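Local coordinates for YycN protein (Bacillus subtilis, PDB 1ON0) that probably transfers acyl groups, most likely acetyl, to an acceptor not yet established, as a homodimeric member of the GNAT acetyltransferase family, at residues 60-65 against 75-80; 89-94 against 125-130. One frame throughout, in Å; residues are numbered along the deposited sequence.

How the contacts relate
Following the chain from the N terminus, strand 60-66 turns back through a short connection into strand 72-79, and contact 1 closes that hairpin between 60-65 and 75-80. The chain then reverses again into strand 88-96, leaves it for helix 105-119 and returns in strand 124-127, where contact 2 closes a much longer loop between 89-94 and 125-130. The two loops follow in series and neither encloses the other. They meet in the middle of one mixed sheet, where strands 72-79 and 88-96 are neighbours: His79 N lies 2.6 Å from Phe90 O. Contact 1 pairs its strands antiparallel, contact 2 parallel, their centres about 10 Å apart.

Contact 1 of 2, residues 60-65 against 75-80; sequences HHLWSL and WLWIHA
His60 and Trp77 join through their rings: the indole N-H of Trp77 is given to the imidazole, NE1 to ND1 of His60 at 2.7 Å, bent to 157° at the hydrogen. The bond runs near the plane of both rings, which meet rim to rim and are turned 54° against each other. ND1 of His79 sits above one face of the His60 ring, toward its rim, making the three residues an aromatic cluster.

Trp77 carries its CG anti to the backbone nitrogen (chi1 164°), which lays the indole beside Leu62 while NE1 still reaches His60. Leu62 CG rests over the five-membered ring as a CH-pi contact, 3.5 Å from Trp77 CG. One indole is therefore gripped twice, at its N-H and over a face, which should fix its rotation.

On the reverse side of the strands, Trp63 lies alongside Leu76, its CE3 3.4 Å from Leu76 CD1, and crosses Ile78, whose CD1 comes up to the ring edge 3.6 Å from Trp63 CH2. Leu65 adds CD2 against Leu76 CB at 3.8 Å.

Behind these side chains is the backbone register. His61 pairs with Ile78 and Trp63 with Leu76, each pair hydrogen-bonded both ways; the bond from Trp63 N to Leu76 O is 2.7 Å and almost straight. Between them Leu62 and Trp77 form a non-hydrogen-bonded pair with CA atoms only 4.2 Å apart, close enough for leucine and indole to pack directly.

Helix 10-31 covers the Leu62 and Trp77 face through Tyr16, while Leu5 of strand 4-7 touches Trp63 and Leu76 on the other. Together the two strands are an antiparallel beta hairpin in the central sheet of the GNAT fold.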
ATOM      1  N   HIS B  60      26.356  17.428   3.201  1.00 29.69           N
ATOM      2  CA  HIS B  60      25.241  16.969   2.396  1.00 28.66           C
ATOM      3  C   HIS B  60      25.232  15.463   2.396  1.00 27.32           C
ATOM      4  O   HIS B  60      26.278  14.823   2.367  1.00 26.62           O
ATOM      5  CB  HIS B  60      25.366  17.484   0.967  1.00 31.00           C
ATOM      6  CG  HIS B  60      24.906  18.896   0.805  1.00 30.69           C
ATOM      7  ND1 HIS B  60      23.598  19.220   0.528  1.00 29.65           N
ATOM      8  CD2 HIS B  60      25.569  20.067   0.952  1.00 29.93           C
ATOM      9  CE1 HIS B  60      23.470  20.538   0.516  1.00 31.50           C
ATOM     10  NE2 HIS B  60      24.648  21.072   0.770  1.00 33.85           N
ATOM     11  N   HIS B  61      24.041  14.895   2.446  1.00 22.91           N
ATOM     12  CA  HIS B  61      23.928  13.459   2.445  1.00 22.67           C
ATOM     13  C   HIS B  61      22.832  13.071   1.473  1.00 22.60           C
ATOM     14  O   HIS B  61      21.643  13.295   1.722  1.00 23.80           O
ATOM     15  CB  HIS B  61      23.595  12.945   3.843  1.00 29.60           C
ATOM     16  CG  HIS B  61      24.534  13.421   4.911  1.00 31.13           C
ATOM     17  ND1 HIS B  61      24.375  14.628   5.565  1.00 33.09           N
ATOM     18  CD2 HIS B  61      25.609  12.830   5.483  1.00 31.18           C
ATOM     19  CE1 HIS B  61      25.301  14.751   6.496  1.00 32.60           C
ATOM     20  NE2 HIS B  61      26.066  13.673   6.470  1.00 32.38           N
ATOM     21  N   LEU B  62      23.235  12.519   0.340  1.00 25.83           N
ATOM     22  CA  LEU B  62      22.271  12.088  -0.655  1.00 25.93           C
ATOM     23  C   LEU B  62      22.264  10.568  -0.583  1.00 24.19           C
ATOM     24  O   LEU B  62      23.312   9.922  -0.656  1.00 22.99           O
ATOM     25  CB  LEU B  62      22.661  12.604  -2.052  1.00 26.03           C
ATOM     26  CG  LEU B  62      22.561  14.131  -2.260  1.00 27.04           C
ATOM     27  CD1 LEU B  62      23.768  14.823  -1.626  1.00 24.53           C
ATOM     28  CD2 LEU B  62      22.501  14.456  -3.745  1.00 23.90           C
ATOM     29  N   TRP B  63      21.072  10.018  -0.393  1.00 20.74           N
ATOM     30  CA  TRP B  63      20.858   8.575  -0.259  1.00 19.82           C
ATOM     31  C   TRP B  63      19.893   8.042  -1.308  1.00 19.69           C
ATOM     32  O   TRP B  63      18.989   8.751  -1.756  1.00 18.89           O
ATOM     33  CB  TRP B  63      20.237   8.257   1.111  1.00 23.25           C
ATOM     34  CG  TRP B  63      21.110   8.497   2.318  1.00 24.32           C
ATOM     35  CD1 TRP B  63      22.226   7.799   2.668  1.00 25.70           C
ATOM     36  CD2 TRP B  63      20.909   9.475   3.345  1.00 26.36           C
ATOM     37  NE1 TRP B  63      22.732   8.276   3.851  1.00 25.99           N
ATOM     38  CE2 TRP B  63      21.943   9.304   4.292  1.00 24.90           C
ATOM     39  CE3 TRP B  63      19.950  10.479   3.562  1.00 26.74           C
ATOM     40  CZ2 TRP B  63      22.054  10.098   5.435  1.00 25.21           C
ATOM     41  CZ3 TRP B  63      20.060  11.271   4.703  1.00 25.98           C
ATOM     42  CH2 TRP B  63      21.104  11.072   5.625  1.00 27.08           C
ATOM     43  N   SER B  64      20.079   6.788  -1.691  1.00 27.11           N
ATOM     44  CA  SER B  64      19.170   6.147  -2.632  1.00 27.28           C
ATOM     45  C   SER B  64      18.318   5.292  -1.713  1.00 27.59           C
ATOM     46  O   SER B  64      18.863   4.539  -0.903  1.00 29.53           O
ATOM     47  CB  SER B  64      19.922   5.230  -3.579  1.00 22.63           C
ATOM     48  OG  SER B  64      20.533   4.197  -2.843  1.00 22.32           O
ATOM     49  N   LEU B  65      16.995   5.416  -1.803  1.00 26.15           N
ATOM     50  CA  LEU B  65      16.111   4.609  -0.956  1.00 24.51           C
ATOM     51  C   LEU B  65      15.855   3.277  -1.648  1.00 24.29           C
ATOM     52  O   LEU B  65      15.369   3.247  -2.774  1.00 25.60           O
ATOM     53  CB  LEU B  65      14.776   5.328  -0.735  1.00 15.59           C
ATOM     54  CG  LEU B  65      14.937   6.780  -0.283  1.00 12.39           C
ATOM     55  CD1 LEU B  65      13.609   7.518  -0.368  1.00 13.44           C
ATOM     56  CD2 LEU B  65      15.508   6.794   1.129  1.00 15.15           C
ATOM     57  N   TRP B  75      14.814   8.560  -3.656  1.00 18.33           N
ATOM     58  CA  TRP B  75      16.004   9.323  -3.293  1.00 17.52           C
ATOM     59  C   TRP B  75      15.717  10.161  -2.048  1.00 18.72           C
ATOM     60  O   TRP B  75      14.564  10.454  -1.725  1.00 17.78           O
ATOM     61  CB  TRP B  75      16.350  10.255  -4.455  1.00 20.79           C
ATOM     62  CG  TRP B  75      15.212  11.190  -4.782  1.00 22.10           C
ATOM     63  CD1 TRP B  75      14.970  12.423  -4.219  1.00 20.76           C
ATOM     64  CD2 TRP B  75      14.121  10.948  -5.688  1.00 23.14           C
ATOM     65  NE1 TRP B  75      13.810  12.948  -4.714  1.00 21.23           N
ATOM     66  CE2 TRP B  75      13.264  12.070  -5.615  1.00 21.85           C
ATOM     67  CE3 TRP B  75      13.782   9.891  -6.546  1.00 22.52           C
ATOM     68  CZ2 TRP B  75      12.084  12.169  -6.381  1.00 23.06           C
ATOM     69  CZ3 TRP B  75      12.610   9.987  -7.306  1.00 22.90           C
ATOM     70  CH2 TRP B  75      11.773  11.118  -7.214  1.00 22.88           C
ATOM     71  N   LEU B  76      16.768  10.570  -1.360  1.00 23.60           N
ATOM     72  CA  LEU B  76      16.612  11.382  -0.162  1.00 22.84           C
ATOM     73  C   LEU B  76      17.884  12.204  -0.045  1.00 23.15           C
ATOM     74  O   LEU B  76      18.977  11.658  -0.036  1.00 24.42           O
ATOM     75  CB  LEU B  76      16.473  10.483   1.060  1.00 23.44           C
ATOM     76  CG  LEU B  76      15.796  11.026   2.319  1.00 27.05           C
ATOM     77  CD1 LEU B  76      16.531  10.456   3.520  1.00 25.39           C
ATOM     78  CD2 LEU B  76      15.795  12.550   2.357  1.00 22.67           C
ATOM     79  N   TRP B  77      17.743  13.515   0.031  1.00 21.01           N
ATOM     80  CA  TRP B  77      18.899  14.376   0.149  1.00 21.68           C
ATOM     81  C   TRP B  77      18.690  15.367   1.273  1.00 20.08           C
ATOM     82  O   TRP B  77      17.779  16.184   1.217  1.00 21.78           O
ATOM     83  CB  TRP B  77      19.142  15.099  -1.187  1.00 26.85           C
ATOM     84  CG  TRP B  77      20.060  16.287  -1.124  1.00 26.94           C
ATOM     85  CD1 TRP B  77      20.940  16.595  -0.129  1.00 27.97           C
ATOM     86  CD2 TRP B  77      20.200  17.310  -2.111  1.00 29.29           C
ATOM     87  NE1 TRP B  77      21.615  17.740  -0.427  1.00 29.44           N
ATOM     88  CE2 TRP B  77      21.186  18.208  -1.642  1.00 29.53           C
ATOM     89  CE3 TRP B  77      19.596  17.557  -3.356  1.00 29.14           C
ATOM     90  CZ2 TRP B  77      21.578  19.346  -2.369  1.00 28.69           C
ATOM     91  CZ3 TRP B  77      19.990  18.685  -4.079  1.00 30.60           C
ATOM     92  CH2 TRP B  77      20.972  19.563  -3.582  1.00 31.30           C
ATOM     93  N   ILE B  78      19.519  15.281   2.311  1.00 19.11           N
ATOM     94  CA  ILE B  78      19.397  16.217   3.420  1.00 18.09           C
ATOM     95  C   ILE B  78      20.703  16.948   3.666  1.00 18.76           C
ATOM     96  O   ILE B  78      21.781  16.477   3.299  1.00 18.07           O
ATOM     97  CB  ILE B  78      18.975  15.537   4.748  1.00 20.39           C
ATOM     98  CG1 ILE B  78      20.150  14.793   5.364  1.00 19.56           C
ATOM     99  CG2 ILE B  78      17.811  14.598   4.498  1.00 21.87           C
ATOM    100  CD1 ILE B  78      19.842  14.209   6.730  1.00 17.50           C
ATOM    101  N   HIS B  79      20.587  18.105   4.294  1.00 18.01           N
ATOM    102  CA  HIS B  79      21.736  18.933   4.628  1.00 20.32           C
ATOM    103  C   HIS B  79      21.751  19.128   6.127  1.00 22.96           C
ATOM    104  O   HIS B  79      20.709  19.391   6.723  1.00 23.03           O
ATOM    105  CB  HIS B  79      21.607  20.298   3.971  1.00 21.60           C
ATOM    106  CG  HIS B  79      22.635  21.288   4.418  1.00 22.74           C
ATOM    107  ND1 HIS B  79      23.981  21.116   4.187  1.00 22.94           N
ATOM    108  CD2 HIS B  79      22.507  22.481   5.047  1.00 23.57           C
ATOM    109  CE1 HIS B  79      24.641  22.166   4.648  1.00 24.46           C
ATOM    110  NE2 HIS B  79      23.770  23.006   5.173  1.00 25.14           N
ATOM    111  N   ALA B  80      22.924  19.013   6.736  1.00 25.97           N
ATOM    112  CA  ALA B  80      23.054  19.202   8.176  1.00 34.26           C
ATOM    113  C   ALA B  80      23.991  20.367   8.484  1.00 38.89           C
ATOM    114  O   ALA B  80      25.138  20.149   8.849  1.00 40.84           O
ATOM    115  CB  ALA B  80      23.589  17.922   8.821  1.00 34.79           C
TER

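Contact 2 of 2, residues 89-94 against 125-130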
ATOM      1  N   ALA B  89      18.306  19.884  10.231  1.00 35.10           N
ATOM      2  CA  ALA B  89      18.856  19.480   8.945  1.00 31.60           C
ATOM      3  C   ALA B  89      17.750  19.745   7.946  1.00 29.35           C
ATOM      4  O   ALA B  89      16.578  19.507   8.230  1.00 31.43           O
ATOM      5  CB  ALA B  89      19.229  18.007   8.953  1.00 37.35           C
ATOM      6  N   PHE B  90      18.118  20.266   6.786  1.00 25.71           N
ATOM      7  CA  PHE B  90      17.142  20.569   5.765  1.00 21.61           C
ATOM      8  C   PHE B  90      17.041  19.450   4.754  1.00 21.61           C
ATOM      9  O   PHE B  90      18.050  18.854   4.357  1.00 20.68           O
ATOM     10  CB  PHE B  90      17.507  21.870   5.047  1.00 19.73           C
ATOM     11  CG  PHE B  90      16.442  22.364   4.083  1.00 17.61           C
ATOM     12  CD1 PHE B  90      16.606  22.227   2.709  1.00 17.70           C
ATOM     13  CD2 PHE B  90      15.297  22.984   4.555  1.00 15.64           C
ATOM     14  CE1 PHE B  90      15.655  22.715   1.810  1.00 14.64           C
ATOM     15  CE2 PHE B  90      14.335  23.476   3.675  1.00 15.93           C
ATOM     16  CZ  PHE B  90      14.517  23.335   2.298  1.00 16.71           C
ATOM     17  N   ILE B  91      15.813  19.176   4.337  1.00 22.00           N
ATOM     18  CA  ILE B  91      15.558  18.149   3.344  1.00 21.14           C
ATOM     19  C   ILE B  91      15.454  18.824   1.979  1.00 20.91           C
ATOM     20  O   ILE B  91      14.385  19.310   1.589  1.00 20.90           O
ATOM     21  CB  ILE B  91      14.249  17.415   3.646  1.00 15.43           C
ATOM     22  CG1 ILE B  91      14.359  16.724   5.013  1.00 16.23           C
ATOM     23  CG2 ILE B  91      13.969  16.384   2.559  1.00 14.61           C
ATOM     24  CD1 ILE B  91      13.056  16.220   5.564  1.00 15.46           C
ATOM     25  N   TYR B  92      16.563  18.864   1.250  1.00 20.76           N
ATOM     26  CA  TYR B  92      16.551  19.477  -0.069  1.00 20.30           C
ATOM     27  C   TYR B  92      15.704  18.670  -1.032  1.00 19.87           C
ATOM     28  O   TYR B  92      15.069  19.231  -1.909  1.00 21.59           O
ATOM     29  CB  TYR B  92      17.986  19.625  -0.624  1.00 20.32           C
ATOM     30  CG  TYR B  92      18.676  20.900  -0.181  1.00 21.97           C
ATOM     31  CD1 TYR B  92      18.201  22.139  -0.594  1.00 22.61           C
ATOM     32  CD2 TYR B  92      19.728  20.874   0.731  1.00 19.77           C
ATOM     33  CE1 TYR B  92      18.735  23.319  -0.099  1.00 23.47           C
ATOM     34  CE2 TYR B  92      20.273  22.055   1.228  1.00 20.86           C
ATOM     35  CZ  TYR B  92      19.765  23.272   0.818  1.00 22.63           C
ATOM     36  OH  TYR B  92      20.222  24.452   1.367  1.00 22.98           O
ATOM     37  N   ASP B  93      15.649  17.357  -0.867  1.00 15.65           N
ATOM     38  CA  ASP B  93      14.873  16.593  -1.828  1.00 16.43           C
ATOM     39  C   ASP B  93      14.496  15.213  -1.320  1.00 16.61           C
ATOM     40  O   ASP B  93      15.269  14.552  -0.630  1.00 15.07           O
ATOM     41  CB  ASP B  93      15.679  16.502  -3.135  1.00 21.77           C
ATOM     42  CG  ASP B  93      14.846  16.050  -4.333  1.00 17.70           C
ATOM     43  OD1 ASP B  93      13.635  16.304  -4.365  1.00 22.51           O
ATOM     44  OD2 ASP B  93      15.424  15.445  -5.250  1.00 21.02           O
ATOM     45  N   PHE B  94      13.283  14.806  -1.657  1.00 15.19           N
ATOM     46  CA  PHE B  94      12.751  13.527  -1.251  1.00 17.39           C
ATOM     47  C   PHE B  94      11.576  13.121  -2.123  1.00 19.07           C
ATOM     48  O   PHE B  94      10.664  13.913  -2.396  1.00 20.08           O
ATOM     49  CB  PHE B  94      12.290  13.571   0.197  1.00 24.83           C
ATOM     50  CG  PHE B  94      11.302  12.502   0.532  1.00 24.30           C
ATOM     51  CD1 PHE B  94      11.711  11.184   0.653  1.00 24.41           C
ATOM     52  CD2 PHE B  94       9.949  12.809   0.674  1.00 24.86           C
ATOM     53  CE1 PHE B  94      10.786  10.172   0.927  1.00 24.25           C
ATOM     54  CE2 PHE B  94       9.007  11.816   0.948  1.00 24.59           C
ATOM     55  CZ  PHE B  94       9.428  10.492   1.070  1.00 25.66           C
ATOM     56  N   LEU B 125      13.993  18.439  11.659  1.00 26.92           N
ATOM     57  CA  LEU B 125      13.992  18.389  10.212  1.00 24.48           C
ATOM     58  C   LEU B 125      13.205  19.532   9.637  1.00 24.55           C
ATOM     59  O   LEU B 125      12.139  19.888  10.145  1.00 27.01           O
ATOM     60  CB  LEU B 125      13.386  17.087   9.718  1.00 20.20           C
ATOM     61  CG  LEU B 125      14.139  15.826  10.093  1.00 19.14           C
ATOM     62  CD1 LEU B 125      13.302  14.643   9.645  1.00 17.83           C
ATOM     63  CD2 LEU B 125      15.523  15.812   9.419  1.00 18.11           C
ATOM     64  N   SER B 126      13.721  20.091   8.551  1.00 23.21           N
ATOM     65  CA  SER B 126      13.071  21.216   7.890  1.00 21.54           C
ATOM     66  C   SER B 126      13.056  20.925   6.385  1.00 21.06           C
ATOM     67  O   SER B 126      13.965  20.281   5.870  1.00 22.82           O
ATOM     68  CB  SER B 126      13.854  22.486   8.207  1.00 23.70           C
ATOM     69  OG  SER B 126      13.205  23.618   7.711  1.00 28.58           O
ATOM     70  N   LEU B 127      12.028  21.394   5.690  1.00 19.83           N
ATOM     71  CA  LEU B 127      11.907  21.152   4.262  1.00 20.64           C
ATOM     72  C   LEU B 127      11.003  22.154   3.536  1.00 22.12           C
ATOM     73  O   LEU B 127      10.238  22.892   4.165  1.00 20.09           O
ATOM     74  CB  LEU B 127      11.362  19.737   4.023  1.00 22.27           C
ATOM     75  CG  LEU B 127       9.909  19.473   4.450  1.00 19.68           C
ATOM     76  CD1 LEU B 127       8.947  20.176   3.509  1.00 18.23           C
ATOM     77  CD2 LEU B 127       9.642  17.974   4.418  1.00 19.90           C
ATOM     78  N   HIS B 128      11.085  22.155   2.204  1.00 24.81           N
ATOM     79  CA  HIS B 128      10.251  23.032   1.384  1.00 24.67           C
ATOM     80  C   HIS B 128       9.367  22.177   0.481  1.00 24.55           C
ATOM     81  O   HIS B 128       9.805  21.173  -0.080  1.00 22.97           O
ATOM     82  CB  HIS B 128      11.119  23.951   0.519  1.00 21.34           C
ATOM     83  CG  HIS B 128      10.383  24.592  -0.620  1.00 20.84           C
ATOM     84  ND1 HIS B 128       9.929  23.879  -1.710  1.00 19.55           N
ATOM     85  CD2 HIS B 128      10.010  25.880  -0.836  1.00 18.96           C
ATOM     86  CE1 HIS B 128       9.308  24.695  -2.547  1.00 19.14           C
ATOM     87  NE2 HIS B 128       9.344  25.915  -2.037  1.00 18.63           N
ATOM     88  N   VAL B 129       8.113  22.584   0.351  1.00 23.14           N
ATOM     89  CA  VAL B 129       7.172  21.873  -0.488  1.00 21.78           C
ATOM     90  C   VAL B 129       6.365  22.910  -1.262  1.00 21.85           C
ATOM     91  O   VAL B 129       5.882  23.875  -0.685  1.00 20.14           O
ATOM     92  CB  VAL B 129       6.237  20.966   0.372  1.00 18.18           C
ATOM     93  CG1 VAL B 129       5.372  21.814   1.281  1.00 20.11           C
ATOM     94  CG2 VAL B 129       5.393  20.091  -0.519  1.00 14.89           C
ATOM     95  N   PHE B 130       6.257  22.719  -2.576  1.00 18.29           N
ATOM     96  CA  PHE B 130       5.496  23.630  -3.414  1.00 18.73           C
ATOM     97  C   PHE B 130       4.031  23.525  -3.054  1.00 21.08           C
ATOM     98  O   PHE B 130       3.487  22.424  -2.909  1.00 21.36           O
ATOM     99  CB  PHE B 130       5.658  23.299  -4.903  1.00 21.21           C
ATOM    100  CG  PHE B 130       7.040  23.521  -5.432  1.00 20.09           C
ATOM    101  CD1 PHE B 130       7.946  22.472  -5.497  1.00 20.99           C
ATOM    102  CD2 PHE B 130       7.455  24.802  -5.810  1.00 20.72           C
ATOM    103  CE1 PHE B 130       9.246  22.682  -5.953  1.00 21.38           C
ATOM    104  CE2 PHE B 130       8.746  25.028  -6.266  1.00 21.00           C
ATOM    105  CZ  PHE B 130       9.651  23.961  -6.327  1.00 20.86           C
TER
HETATM  106  O   HOH W   1      12.575  20.697   0.335  1.00 24.31           O
HETATM  107  O   HOH W   2      11.819  19.427  -1.516  1.00 28.16           O
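Ala89 and Phe90 run parallel to Leu125 and Ser126, bonded from Ser126 N to Ala89 O (2.9 Å) and from Ile91 N to Ser126 O (2.6 Å), but the strand axes diverge by 36° and direct pairing soon gives out.

On one face of the sheet Phe90 makes the main side-chain contact, largely against backbone. A chi1 of -172° swings the ring away from its own amide and across the neighbouring strand: CE2 comes within 3.4 Å of Leu127 CA, and CZ reaches His128, 3.9 Å from its CB. Ser126 OG lies in the plane of the ring at its edge. Within its own strand, Phe90 puts CD1 over the centre of the Tyr92 ring, so the phenyl is held between Tyr92 and the backbone of 126-128. Replacing it with an alanine would probably open a gap beside Leu127 and His128 and set the Tyr92 ring freer to turn.

The parting of the strands is a hallmark of the GNAT fold, in which the opening beside a bulged strand commonly receives acetyl coenzyme A; here Tyr92 and Asp93 both face Trp77 as a classic beta bulge, consistent with such a site. Two waters bridge the strands where they part. Water 1 accepts a bond from His128 N at 2.8 Å and also bonds to Ile91 O, taking the place of a direct link; water 2 stands between Tyr92 O and His128 O on longer bonds.

On the other face of the sheet, Ile91 lies alongside Leu127, CB to CB at 3.7 Å, both pointing the same way. The CD1 end of Ile91 reaches back to Leu125 CB, 4.3 Å away. Leu113 of helix 105-119, the crossover helix of this beta-alpha-beta unit, packs on Ile91 and Leu125, and Phe145 touches Ile91, Leu125 and Leu127.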